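Long-range contacts in putative dehydratase (Mesorhizobium loti, PDB 2POZ), which is of unproven function but probably acts as a lyase, perhaps a dehydratase, of the mandelate racemase/muconate lactonizing enzyme type: residues D136-F141 with Y186-A191; S311-T316 with E345-P350; T318-A323 with E359-P364. One frame throughout, in Å; residues are numbered along the deposited sequence.

How the contacts relate
Contacts 2 and 3 share helix 312-324 and lie next to each other, their centres about 12 Å apart; they touch where Thr316 CG2 meets Pro361 CG at 4.2 Å. Their segments alternate along the chain, and the loop after strand 331-333 and the one after strand 357-359 lie against successive parts of the helix. Contact 1 stands apart, its centre about 33 Å from that of contact 2 and about 36 Å from that of contact 3, and its nearest atoms are about 21 Å and 23 Å from theirs. It joins helices 138-144 and 179-196, whereas contact 2 also reaches strands 21-27 and 33-37 of the N-terminal antiparallel sheet.

Contact 1: residues D136-F141 with Y186-A191; sequences DTPDEF and YRRVKA
Arg188 supplies all the cross-contact hydrogen bonds, and all go to Asp136. Its NE donates to the backbone atom Asp136 O at 2.8 Å, while Arg188 NH2 divides its grip between that same oxygen and Asp136 OD1, the latter a salt bridge of 2.8 Å. Both acceptors lie in the guanidinium plane, although the Asp136 carboxylate is turned 56° against it. With CG anti to the backbone N (chi1 -178°), the aspartate swings OD1 back to the arginine even though its CB points away. Three bonds to one residue should fix the rotation of the guanidinium, whose NH1 is held in turn by the backbone oxygens of Pro160 and Ala162.

The apolar stem of Arg188, extended from CG to NE, runs beside Phe141. CB stands over one ring face in a CH-pi contact, 4.2 Å from the centroid, and CD lies 3.4 Å from Phe141 CE2. Beside this pair Pro138 wedges against the other helix: its CG meets Arg187 CB at 3.6 Å, and Ala191 CB comes within 3.3 Å of Pro138 O. Arg187 then leads its charge away to Glu183.

Thr137 and Glu140 close a capping box at the start of helix 138-144, Glu140 N donating to Thr137 OG1. Glu140 OE1 accepts from the backbone N of both Asp136 and Thr137, so the turn that presents Asp136 O is itself held.

Within the enolase-like C-terminal domain, the contact joins the first turn of helix 138-144 to helix 179-196, with Phe141 reaching Phe158 of strand 155-158 and Val189 facing helix 212-222.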
ATOM      1  N   ASP A 136      -4.068 -22.605  39.407  1.00 16.64           N
ATOM      2  CA  ASP A 136      -4.707 -23.341  38.321  1.00 16.95           C
ATOM      3  C   ASP A 136      -6.188 -22.982  38.229  1.00 15.63           C
ATOM      4  O   ASP A 136      -6.658 -22.507  37.196  1.00 16.41           O
ATOM      5  CB  ASP A 136      -4.538 -24.853  38.522  1.00 16.94           C
ATOM      6  CG  ASP A 136      -5.150 -25.677  37.383  1.00 21.37           C
ATOM      7  OD1 ASP A 136      -5.437 -25.115  36.304  1.00 19.65           O
ATOM      8  OD2 ASP A 136      -5.341 -26.899  37.567  1.00 23.26           O
ATOM      9  N   THR A 137      -6.930 -23.203  39.307  1.00 15.09           N
ATOM     10  CA  THR A 137      -8.353 -22.883  39.298  1.00 14.16           C
ATOM     11  C   THR A 137      -8.548 -21.375  39.423  1.00 15.10           C
ATOM     12  O   THR A 137      -7.645 -20.651  39.851  1.00 13.41           O
ATOM     13  CB  THR A 137      -9.090 -23.539  40.476  1.00 15.37           C
ATOM     14  OG1 THR A 137      -8.656 -22.928  41.697  1.00 14.88           O
ATOM     15  CG2 THR A 137      -8.808 -25.044  40.522  1.00 14.13           C
ATOM     16  N   PRO A 138      -9.726 -20.876  39.032  1.00 14.97           N
ATOM     17  CA  PRO A 138      -9.957 -19.436  39.147  1.00 16.75           C
ATOM     18  C   PRO A 138      -9.774 -18.986  40.596  1.00 17.05           C
ATOM     19  O   PRO A 138      -9.167 -17.950  40.861  1.00 15.85           O
ATOM     20  CB  PRO A 138     -11.400 -19.286  38.679  1.00 17.40           C
ATOM     21  CG  PRO A 138     -11.494 -20.349  37.609  1.00 16.83           C
ATOM     22  CD  PRO A 138     -10.810 -21.528  38.279  1.00 17.00           C
ATOM     23  N   ASP A 139     -10.279 -19.779  41.539  1.00 16.12           N
ATOM     24  CA  ASP A 139     -10.157 -19.398  42.937  1.00 16.63           C
ATOM     25  C   ASP A 139      -8.717 -19.301  43.426  1.00 15.68           C
ATOM     26  O   ASP A 139      -8.407 -18.469  44.279  1.00 16.37           O
ATOM     27  CB  ASP A 139     -10.923 -20.352  43.840  1.00 17.46           C
ATOM     28  CG  ASP A 139     -11.082 -19.797  45.235  1.00 21.66           C
ATOM     29  OD1 ASP A 139     -11.821 -18.800  45.394  1.00 24.30           O
ATOM     30  OD2 ASP A 139     -10.454 -20.335  46.168  1.00 23.77           O
ATOM     31  N   GLU A 140      -7.839 -20.152  42.908  1.00 13.44           N
ATOM     32  CA  GLU A 140      -6.443 -20.093  43.321  1.00 15.42           C
ATOM     33  C   GLU A 140      -5.823 -18.798  42.793  1.00 13.38           C
ATOM     34  O   GLU A 140      -4.925 -18.229  43.414  1.00 12.28           O
ATOM     35  CB  GLU A 140      -5.680 -21.325  42.814  1.00 15.99           C
ATOM     36  CG  GLU A 140      -6.247 -22.623  43.398  1.00 18.53           C
ATOM     37  CD  GLU A 140      -5.569 -23.876  42.876  1.00 20.28           C
ATOM     38  OE1 GLU A 140      -5.211 -23.921  41.678  1.00 16.99           O
ATOM     39  OE2 GLU A 140      -5.413 -24.831  43.668  1.00 20.25           O
ATOM     40  N   PHE A 141      -6.303 -18.328  41.646  1.00 12.42           N
ATOM     41  CA  PHE A 141      -5.799 -17.076  41.104  1.00 12.58           C
ATOM     42  C   PHE A 141      -6.277 -15.969  42.035  1.00 13.21           C
ATOM     43  O   PHE A 141      -5.535 -15.036  42.319  1.00 13.75           O
ATOM     44  CB  PHE A 141      -6.314 -16.856  39.677  1.00 12.74           C
ATOM     45  CG  PHE A 141      -5.364 -17.343  38.618  1.00 12.51           C
ATOM     46  CD1 PHE A 141      -4.384 -16.498  38.105  1.00 13.87           C
ATOM     47  CD2 PHE A 141      -5.416 -18.662  38.172  1.00 12.19           C
ATOM     48  CE1 PHE A 141      -3.465 -16.959  37.164  1.00 13.77           C
ATOM     49  CE2 PHE A 141      -4.505 -19.137  37.234  1.00 12.06           C
ATOM     50  CZ  PHE A 141      -3.528 -18.287  36.726  1.00 13.84           C
ATOM     51  N   TYR A 186     -10.894 -17.266  30.937  1.00 12.53           N
ATOM     52  CA  TYR A 186     -11.692 -16.083  31.202  1.00 12.09           C
ATOM     53  C   TYR A 186     -12.039 -15.952  32.689  1.00 11.79           C
ATOM     54  O   TYR A 186     -11.986 -14.854  33.253  1.00 10.80           O
ATOM     55  CB  TYR A 186     -12.983 -16.121  30.383  1.00 11.21           C
ATOM     56  CG  TYR A 186     -13.983 -15.079  30.827  1.00 13.08           C
ATOM     57  CD1 TYR A 186     -13.803 -13.732  30.516  1.00 11.56           C
ATOM     58  CD2 TYR A 186     -15.084 -15.438  31.609  1.00 13.59           C
ATOM     59  CE1 TYR A 186     -14.700 -12.762  30.977  1.00 17.30           C
ATOM     60  CE2 TYR A 186     -15.982 -14.483  32.077  1.00 16.70           C
ATOM     61  CZ  TYR A 186     -15.786 -13.151  31.759  1.00 18.77           C
ATOM     62  OH  TYR A 186     -16.682 -12.213  32.217  1.00 23.86           O
ATOM     63  N   ARG A 187     -12.396 -17.072  33.317  1.00 11.99           N
ATOM     64  CA  ARG A 187     -12.755 -17.073  34.731  1.00 14.10           C
ATOM     65  C   ARG A 187     -11.557 -16.703  35.593  1.00 14.08           C
ATOM     66  O   ARG A 187     -11.713 -16.077  36.638  1.00 14.42           O
ATOM     67  CB  ARG A 187     -13.301 -18.445  35.152  1.00 16.01           C
ATOM     68  CG  ARG A 187     -14.620 -18.807  34.475  1.00 21.80           C
ATOM     69  CD  ARG A 187     -15.725 -17.832  34.860  1.00 27.74           C
ATOM     70  NE  ARG A 187     -16.908 -17.972  34.008  1.00 34.21           N
ATOM     71  CZ  ARG A 187     -17.999 -17.217  34.101  1.00 36.31           C
ATOM     72  NH1 ARG A 187     -18.075 -16.257  35.016  1.00 35.35           N
ATOM     73  NH2 ARG A 187     -19.013 -17.413  33.268  1.00 39.31           N
ATOM     74  N   ARG A 188     -10.360 -17.092  35.158  1.00 12.91           N
ATOM     75  CA  ARG A 188      -9.154 -16.763  35.905  1.00 13.35           C
ATOM     76  C   ARG A 188      -8.952 -15.248  35.904  1.00 14.17           C
ATOM     77  O   ARG A 188      -8.628 -14.656  36.937  1.00 14.92           O
ATOM     78  CB  ARG A 188      -7.927 -17.438  35.285  1.00 12.89           C
ATOM     79  CG  ARG A 188      -7.820 -18.939  35.507  1.00 13.56           C
ATOM     80  CD  ARG A 188      -6.661 -19.492  34.685  1.00 16.12           C
ATOM     81  NE  ARG A 188      -6.359 -20.890  34.977  1.00 13.91           N
ATOM     82  CZ  ARG A 188      -5.670 -21.685  34.164  1.00 17.37           C
ATOM     83  NH1 ARG A 188      -5.223 -21.210  33.006  1.00 14.23           N
ATOM     84  NH2 ARG A 188      -5.407 -22.945  34.512  1.00 14.14           N
ATOM     85  N   VAL A 189      -9.137 -14.621  34.743  1.00 12.96           N
ATOM     86  CA  VAL A 189      -8.972 -13.174  34.645  1.00 12.89           C
ATOM     87  C   VAL A 189     -10.035 -12.478  35.503  1.00 11.97           C
ATOM     88  O   VAL A 189      -9.739 -11.524  36.230  1.00 12.50           O
ATOM     89  CB  VAL A 189      -9.082 -12.688  33.168  1.00 14.21           C
ATOM     90  CG1 VAL A 189      -8.903 -11.179  33.096  1.00 12.43           C
ATOM     91  CG2 VAL A 189      -8.015 -13.370  32.316  1.00 14.68           C
ATOM     92  N   LYS A 190     -11.268 -12.969  35.431  1.00 13.01           N
ATOM     93  CA  LYS A 190     -12.361 -12.396  36.206  1.00 14.53           C
ATOM     94  C   LYS A 190     -12.138 -12.572  37.706  1.00 14.75           C
ATOM     95  O   LYS A 190     -12.457 -11.680  38.486  1.00 14.66           O
ATOM     96  CB  LYS A 190     -13.695 -13.028  35.797  1.00 16.90           C
ATOM     97  CG  LYS A 190     -14.905 -12.452  36.543  1.00 20.32           C
ATOM     98  CD  LYS A 190     -16.212 -12.996  35.982  1.00 22.51           C
ATOM     99  CE  LYS A 190     -17.419 -12.301  36.599  1.00 24.77           C
ATOM    100  NZ  LYS A 190     -17.556 -12.610  38.053  1.00 26.02           N
ATOM    101  N   ALA A 191     -11.590 -13.715  38.109  1.00 14.10           N
ATOM    102  CA  ALA A 191     -11.325 -13.964  39.521  1.00 14.60           C
ATOM    103  C   ALA A 191     -10.284 -12.968  40.038  1.00 15.00           C
ATOM    104  O   ALA A 191     -10.378 -12.496  41.171  1.00 13.75           O
ATOM    105  CB  ALA A 191     -10.833 -15.389  39.729  1.00 14.37           C
TER

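Contact 2: residues S311-T316 with E345-P350; sequences SSLIET and EVLENP
Ser312 and Glu345 meet through their polar ends: Ser312 OG donates to the syn lone pair of Glu345 OE2 at 2.7 Å. The anti lone pair of that oxygen takes Leu347 N, so one carboxylate oxygen ties the helix start to the loop's own backbone. Glu345 CB points away from the helix, but a bend at chi2 (53°) folds the chain back. Its OE1 is bonded to Tyr343 OH.

Leu347 lies alongside the first helical turn, its CD1 3.4 Å from Ser312 O and 3.3 Å from Thr316 OG1, the two side chains of Leu347 and Thr316 crossing at a slant. Val346 turns CG2 onto Ser311 OG (3.4 Å) and Leu313 CB (4.0 Å). Ser311 OG caps Leu313 N and is also bonded to Glu36 of strand 33-37; with Leu22 of strand 21-27 touching Ser311 and Val346, this part of the enolase-like C-terminal domain lies against the N-terminal sheet. Water 1 accepts from both Ser312 N and Val346 N.

Were Glu345 replaced by alanine, Ser312 OG and Leu347 N would probably lose their shared acceptor and the loop could shift against the helix.

The buried Ser312 hydroxyl and Leu347 N thus share one carboxylate, likely to be stabilised as an anion by its donors and the nearby helix N-terminus.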
ATOM      1  N   SER A 311      18.520 -12.049  38.074  1.00 13.15           N
ATOM      2  CA  SER A 311      19.004 -11.830  39.429  1.00 13.47           C
ATOM      3  C   SER A 311      18.912 -10.335  39.758  1.00 13.54           C
ATOM      4  O   SER A 311      18.474  -9.528  38.930  1.00 13.38           O
ATOM      5  CB  SER A 311      20.458 -12.286  39.542  1.00 13.76           C
ATOM      6  OG  SER A 311      21.312 -11.354  38.895  1.00 14.56           O
ATOM      7  N   SER A 312      19.321  -9.973  40.968  1.00 14.33           N
ATOM      8  CA  SER A 312      19.316  -8.576  41.400  1.00 13.40           C
ATOM      9  C   SER A 312      20.180  -7.706  40.479  1.00 13.75           C
ATOM     10  O   SER A 312      19.958  -6.498  40.365  1.00 14.81           O
ATOM     11  CB  SER A 312      19.861  -8.460  42.826  1.00 13.17           C
ATOM     12  OG  SER A 312      19.052  -9.156  43.753  1.00 16.70           O
ATOM     13  N   LEU A 313      21.178  -8.311  39.841  1.00 12.44           N
ATOM     14  CA  LEU A 313      22.054  -7.553  38.952  1.00 13.00           C
ATOM     15  C   LEU A 313      21.297  -6.948  37.769  1.00 12.59           C
ATOM     16  O   LEU A 313      21.288  -5.731  37.594  1.00 13.99           O
ATOM     17  CB  LEU A 313      23.207  -8.430  38.435  1.00 11.06           C
ATOM     18  CG  LEU A 313      24.165  -7.759  37.429  1.00 12.72           C
ATOM     19  CD1 LEU A 313      24.720  -6.467  38.017  1.00  8.86           C
ATOM     20  CD2 LEU A 313      25.302  -8.711  37.072  1.00  9.48           C
ATOM     21  N   ILE A 314      20.650  -7.776  36.956  1.00 13.57           N
ATOM     22  CA  ILE A 314      19.930  -7.227  35.807  1.00 13.67           C
ATOM     23  C   ILE A 314      18.807  -6.275  36.218  1.00 13.58           C
ATOM     24  O   ILE A 314      18.482  -5.349  35.482  1.00 14.06           O
ATOM     25  CB  ILE A 314      19.367  -8.333  34.882  1.00 12.47           C
ATOM     26  CG1 ILE A 314      18.902  -7.695  33.567  1.00 13.82           C
ATOM     27  CG2 ILE A 314      18.212  -9.056  35.547  1.00 11.23           C
ATOM     28  CD1 ILE A 314      18.900  -8.655  32.387  1.00 14.74           C
ATOM     29  N   GLU A 315      18.228  -6.484  37.394  1.00 15.09           N
ATOM     30  CA  GLU A 315      17.169  -5.591  37.863  1.00 17.94           C
ATOM     31  C   GLU A 315      17.766  -4.215  38.157  1.00 16.52           C
ATOM     32  O   GLU A 315      17.202  -3.183  37.794  1.00 14.37           O
ATOM     33  CB  GLU A 315      16.513  -6.132  39.140  1.00 20.51           C
ATOM     34  CG  GLU A 315      15.738  -7.422  38.960  1.00 28.34           C
ATOM     35  CD  GLU A 315      15.115  -7.912  40.257  1.00 32.19           C
ATOM     36  OE1 GLU A 315      14.436  -7.100  40.927  1.00 34.74           O
ATOM     37  OE2 GLU A 315      15.301  -9.105  40.601  1.00 30.29           O
ATOM     38  N   THR A 316      18.919  -4.203  38.819  1.00 15.72           N
ATOM     39  CA  THR A 316      19.580  -2.950  39.156  1.00 15.38           C
ATOM     40  C   THR A 316      20.060  -2.239  37.894  1.00 14.99           C
ATOM     41  O   THR A 316      19.943  -1.019  37.776  1.00 14.52           O
ATOM     42  CB  THR A 316      20.766  -3.198  40.102  1.00 14.98           C
ATOM     43  OG1 THR A 316      20.282  -3.809  41.301  1.00 17.46           O
ATOM     44  CG2 THR A 316      21.466  -1.891  40.451  1.00 17.10           C
ATOM     45  N   GLU A 345      21.452 -14.493  46.224  1.00 18.15           N
ATOM     46  CA  GLU A 345      21.573 -13.042  46.157  1.00 18.68           C
ATOM     47  C   GLU A 345      22.955 -12.732  45.579  1.00 18.15           C
ATOM     48  O   GLU A 345      23.975 -13.044  46.192  1.00 17.91           O
ATOM     49  CB  GLU A 345      21.445 -12.429  47.552  1.00 19.54           C
ATOM     50  CG  GLU A 345      21.547 -10.911  47.548  1.00 19.00           C
ATOM     51  CD  GLU A 345      20.577 -10.271  46.565  1.00 19.38           C
ATOM     52  OE1 GLU A 345      19.354 -10.395  46.780  1.00 17.51           O
ATOM     53  OE2 GLU A 345      21.044  -9.655  45.578  1.00 16.84           O
ATOM     54  N   VAL A 346      22.987 -12.125  44.396  1.00 18.65           N
ATOM     55  CA  VAL A 346      24.256 -11.807  43.745  1.00 16.17           C
ATOM     56  C   VAL A 346      24.802 -10.429  44.110  1.00 16.82           C
ATOM     57  O   VAL A 346      25.960 -10.126  43.838  1.00 15.25           O
ATOM     58  CB  VAL A 346      24.125 -11.881  42.196  1.00 15.52           C
ATOM     59  CG1 VAL A 346      23.609 -13.255  41.779  1.00 13.29           C
ATOM     60  CG2 VAL A 346      23.190 -10.785  41.700  1.00 13.28           C
ATOM     61  N   LEU A 347      23.980  -9.590  44.727  1.00 18.28           N
ATOM     62  CA  LEU A 347      24.440  -8.252  45.074  1.00 18.49           C
ATOM     63  C   LEU A 347      24.594  -8.021  46.562  1.00 21.06           C
ATOM     64  O   LEU A 347      23.826  -8.542  47.369  1.00 20.29           O
ATOM     65  CB  LEU A 347      23.485  -7.197  44.511  1.00 18.10           C
ATOM     66  CG  LEU A 347      23.346  -7.129  42.991  1.00 17.40           C
ATOM     67  CD1 LEU A 347      22.478  -5.933  42.631  1.00 14.99           C
ATOM     68  CD2 LEU A 347      24.723  -7.010  42.348  1.00 15.67           C
ATOM     69  N   GLU A 348      25.588  -7.218  46.916  1.00 23.30           N
ATOM     70  CA  GLU A 348      25.828  -6.894  48.310  1.00 27.47           C
ATOM     71  C   GLU A 348      24.751  -5.900  48.733  1.00 27.69           C
ATOM     72  O   GLU A 348      24.292  -5.895  49.878  1.00 26.15           O
ATOM     73  CB  GLU A 348      27.211  -6.262  48.468  1.00 30.53           C
ATOM     74  CG  GLU A 348      27.705  -6.251  49.891  1.00 37.67           C
ATOM     75  CD  GLU A 348      28.000  -7.645  50.392  1.00 40.20           C
ATOM     76  OE1 GLU A 348      28.947  -8.274  49.861  1.00 41.60           O
ATOM     77  OE2 GLU A 348      27.284  -8.112  51.306  1.00 41.97           O
ATOM     78  N   ASN A 349      24.337  -5.074  47.780  1.00 26.87           N
ATOM     79  CA  ASN A 349      23.334  -4.047  48.022  1.00 29.76           C
ATOM     80  C   ASN A 349      22.198  -4.125  47.007  1.00 30.77           C
ATOM     81  O   ASN A 349      22.043  -3.244  46.158  1.00 31.48           O
ATOM     82  CB  ASN A 349      24.008  -2.685  47.945  1.00 31.92           C
ATOM     83  CG  ASN A 349      25.192  -2.690  46.994  1.00 37.49           C
ATOM     84  OD1 ASN A 349      25.052  -3.000  45.804  1.00 38.40           O
ATOM     85  ND2 ASN A 349      26.371  -2.360  47.516  1.00 38.32           N
ATOM     86  N   PRO A 350      21.385  -5.185  47.081  1.00 30.35           N
ATOM     87  CA  PRO A 350      20.276  -5.325  46.140  1.00 31.25           C
ATOM     88  C   PRO A 350      19.278  -4.186  46.305  1.00 33.13           C
ATOM     89  O   PRO A 350      19.156  -3.609  47.383  1.00 32.61           O
ATOM     90  CB  PRO A 350      19.687  -6.683  46.508  1.00 29.81           C
ATOM     91  CG  PRO A 350      19.943  -6.763  47.977  1.00 30.13           C
ATOM     92  CD  PRO A 350      21.353  -6.247  48.101  1.00 29.07           C
TER
HETATM   93  O   HOH W   1      20.111 -12.092  43.011  1.00  9.23           O

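Contact 3: residues T318-A323 with E359-P364; sequences TLQLEA and EMPNGP
Met360, a selenomethionine, and Pro361 press against one side of helix 312-324, part of the C-terminal domain of the enolase-like, TIM-barrel kind, and here the contact is tight and mostly apolar. Bends at chi2 (-57°) and chi3 (89°) curl the Met360 side chain back to the helix, which its CB does not face directly. Its selenium comes to rest 3.6 Å from Ala323 CB; Ala323, having only that carbon for a side chain, lets the end of Met360 come close to the helix. Beyond the selenium, Met360 CE reaches Leu319 CD2 at 4.1 Å.

Leu319 is the central side chain on the helix. Its two methyls take separate partners: CD2 meets Met360, and CD1 lies 3.8 Å from Pro361 CD. Leu319 CD1 lies equally near Glu359 O, while Glu359 CB points away from the helix. Val124 of strand 123-128 touches both Leu319 and Met360 and so adds to this apolar cluster.

The other side is looser and bridged by a water. Gln320 CB points away from the loop, but a bend at chi2 (-61°) brings its amide round, with NE2 3.6 Å from Pro361 CG. Water 2 links the segments there, accepting from Gln320 NE2 at 2.8 Å and donating to Gly363 O at 2.6 Å, with a weak bond to Pro361 O. Gln320 OE1 is taken by Tyr113 N, and Tyr113 OH is hydrogen-bonded to Pro361 O and, weakly, to Asn362 ND2.

No direct hydrogen bond joins the segments, so their hold on each other comes from apolar packing at Leu319, Ala323, Met360 and Pro361, while the polar backbone of the departing loop is satisfied partly through a water.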
ATOM      1  N   THR A 318      18.742  -2.437  34.999  1.00 15.35           N
ATOM      2  CA  THR A 318      17.555  -1.924  34.329  1.00 14.05           C
ATOM      3  C   THR A 318      17.154  -0.571  34.914  1.00 13.96           C
ATOM      4  O   THR A 318      16.645   0.289  34.195  1.00 13.98           O
ATOM      5  CB  THR A 318      16.384  -2.922  34.446  1.00 14.82           C
ATOM      6  OG1 THR A 318      16.714  -4.117  33.722  1.00 13.83           O
ATOM      7  CG2 THR A 318      15.097  -2.324  33.875  1.00 15.41           C
ATOM      8  N   LEU A 319      17.392  -0.375  36.211  1.00 12.72           N
ATOM      9  CA  LEU A 319      17.058   0.902  36.849  1.00 13.88           C
ATOM     10  C   LEU A 319      17.900   2.029  36.248  1.00 14.10           C
ATOM     11  O   LEU A 319      17.464   3.176  36.196  1.00 13.71           O
ATOM     12  CB  LEU A 319      17.284   0.843  38.366  1.00 12.90           C
ATOM     13  CG  LEU A 319      16.408  -0.126  39.162  1.00 13.28           C
ATOM     14  CD1 LEU A 319      16.723   0.017  40.648  1.00 16.23           C
ATOM     15  CD2 LEU A 319      14.937   0.156  38.895  1.00 14.58           C
ATOM     16  N   GLN A 320      19.104   1.699  35.795  1.00 13.49           N
ATOM     17  CA  GLN A 320      19.969   2.706  35.175  1.00 16.21           C
ATOM     18  C   GLN A 320      19.246   3.311  33.974  1.00 16.69           C
ATOM     19  O   GLN A 320      19.299   4.516  33.743  1.00 18.46           O
ATOM     20  CB  GLN A 320      21.281   2.078  34.701  1.00 14.81           C
ATOM     21  CG  GLN A 320      22.244   1.684  35.819  1.00 16.53           C
ATOM     22  CD  GLN A 320      22.676   2.871  36.661  1.00 15.76           C
ATOM     23  OE1 GLN A 320      23.002   3.930  36.130  1.00 18.11           O
ATOM     24  NE2 GLN A 320      22.700   2.692  37.980  1.00 16.42           N
ATOM     25  N   LEU A 321      18.560   2.461  33.218  1.00 16.78           N
ATOM     26  CA  LEU A 321      17.832   2.900  32.037  1.00 16.56           C
ATOM     27  C   LEU A 321      16.559   3.660  32.407  1.00 16.57           C
ATOM     28  O   LEU A 321      16.304   4.751  31.895  1.00 14.82           O
ATOM     29  CB  LEU A 321      17.472   1.683  31.175  1.00 18.83           C
ATOM     30  CG  LEU A 321      16.646   1.894  29.902  1.00 22.00           C
ATOM     31  CD1 LEU A 321      17.565   2.160  28.726  1.00 19.41           C
ATOM     32  CD2 LEU A 321      15.805   0.650  29.632  1.00 20.52           C
ATOM     33  N   GLU A 322      15.769   3.082  33.306  1.00 13.46           N
ATOM     34  CA  GLU A 322      14.507   3.684  33.711  1.00 14.65           C
ATOM     35  C   GLU A 322      14.672   5.020  34.420  1.00 14.76           C
ATOM     36  O   GLU A 322      13.719   5.793  34.543  1.00 14.84           O
ATOM     37  CB  GLU A 322      13.730   2.700  34.587  1.00 14.14           C
ATOM     38  CG  GLU A 322      13.586   1.336  33.928  1.00 16.34           C
ATOM     39  CD  GLU A 322      12.816   0.340  34.774  1.00 18.60           C
ATOM     40  OE1 GLU A 322      13.026   0.314  36.008  1.00 17.79           O
ATOM     41  OE2 GLU A 322      12.013  -0.425  34.198  1.00 16.72           O
ATOM     42  N   ALA A 323      15.877   5.297  34.890  1.00 13.29           N
ATOM     43  CA  ALA A 323      16.127   6.568  35.560  1.00 16.01           C
ATOM     44  C   ALA A 323      16.328   7.653  34.503  1.00 16.17           C
ATOM     45  O   ALA A 323      16.089   8.837  34.760  1.00 16.97           O
ATOM     46  CB  ALA A 323      17.380   6.469  36.426  1.00 14.39           C
ATOM     47  N   GLU A 359      13.803   2.715  44.400  1.00 19.21           N
ATOM     48  CA  GLU A 359      14.557   3.966  44.405  1.00 21.27           C
ATOM     49  C   GLU A 359      15.728   3.790  43.440  1.00 20.23           C
ATOM     50  O   GLU A 359      16.286   2.701  43.337  1.00 18.36           O
ATOM     51  CB  GLU A 359      15.095   4.269  45.810  1.00 24.58           C
ATOM     52  CG  GLU A 359      14.077   4.875  46.771  1.00 29.62           C
ATOM     53  CD  GLU A 359      13.693   6.295  46.391  1.00 32.05           C
ATOM     54  OE1 GLU A 359      14.598   7.145  46.265  1.00 34.21           O
ATOM     55  OE2 GLU A 359      12.484   6.567  46.224  1.00 36.92           O
HETATM   56  N   MSE A 360      16.101   4.848  42.727  1.00 21.40           N
HETATM   57  CA  MSE A 360      17.220   4.754  41.789  1.00 23.46           C
HETATM   58  C   MSE A 360      18.517   4.589  42.579  1.00 22.09           C
HETATM   59  O   MSE A 360      18.749   5.300  43.553  1.00 19.31           O
HETATM   60  CB  MSE A 360      17.311   6.020  40.926  1.00 28.92           C
HETATM   61  CG  MSE A 360      16.028   6.374  40.183  1.00 37.95           C
HETATM   62 SE   MSE A 360      15.400   4.948  39.035  1.00 51.52          SE
HETATM   63  CE  MSE A 360      14.299   4.000  40.301  1.00 42.19           C
ATOM     64  N   PRO A 361      19.377   3.643  42.177  1.00 21.36           N
ATOM     65  CA  PRO A 361      20.628   3.470  42.916  1.00 21.06           C
ATOM     66  C   PRO A 361      21.545   4.661  42.650  1.00 21.90           C
ATOM     67  O   PRO A 361      21.445   5.293  41.599  1.00 19.73           O
ATOM     68  CB  PRO A 361      21.171   2.163  42.355  1.00 20.91           C
ATOM     69  CG  PRO A 361      20.744   2.226  40.937  1.00 21.49           C
ATOM     70  CD  PRO A 361      19.311   2.717  41.035  1.00 21.39           C
ATOM     71  N   ASN A 362      22.434   4.958  43.596  1.00 21.23           N
ATOM     72  CA  ASN A 362      23.353   6.088  43.468  1.00 22.66           C
ATOM     73  C   ASN A 362      24.834   5.725  43.295  1.00 21.41           C
ATOM     74  O   ASN A 362      25.660   6.601  43.038  1.00 21.29           O
ATOM     75  CB  ASN A 362      23.206   7.009  44.684  1.00 26.14           C
ATOM     76  CG  ASN A 362      21.912   7.815  44.661  1.00 30.04           C
ATOM     77  OD1 ASN A 362      21.472   8.323  45.694  1.00 34.47           O
ATOM     78  ND2 ASN A 362      21.309   7.950  43.483  1.00 29.08           N
ATOM     79  N   GLY A 363      25.173   4.450  43.432  1.00 19.73           N
ATOM     80  CA  GLY A 363      26.562   4.050  43.281  1.00 19.40           C
ATOM     81  C   GLY A 363      27.082   4.230  41.863  1.00 21.00           C
ATOM     82  O   GLY A 363      26.286   4.329  40.925  1.00 20.63           O
ATOM     83  N   PRO A 364      28.412   4.290  41.671  1.00 18.84           N
ATOM     84  CA  PRO A 364      28.976   4.457  40.329  1.00 19.21           C
ATOM     85  C   PRO A 364      28.749   3.245  39.424  1.00 18.75           C
ATOM     86  O   PRO A 364      28.566   2.118  39.900  1.00 19.05           O
ATOM     87  CB  PRO A 364      30.460   4.735  40.603  1.00 20.26           C
ATOM     88  CG  PRO A 364      30.713   4.049  41.911  1.00 22.19           C
ATOM     89  CD  PRO A 364      29.463   4.364  42.702  1.00 20.47           C
TER
HETATM   90  O   HOH W   2      23.860   3.837  40.196  1.00 24.03           O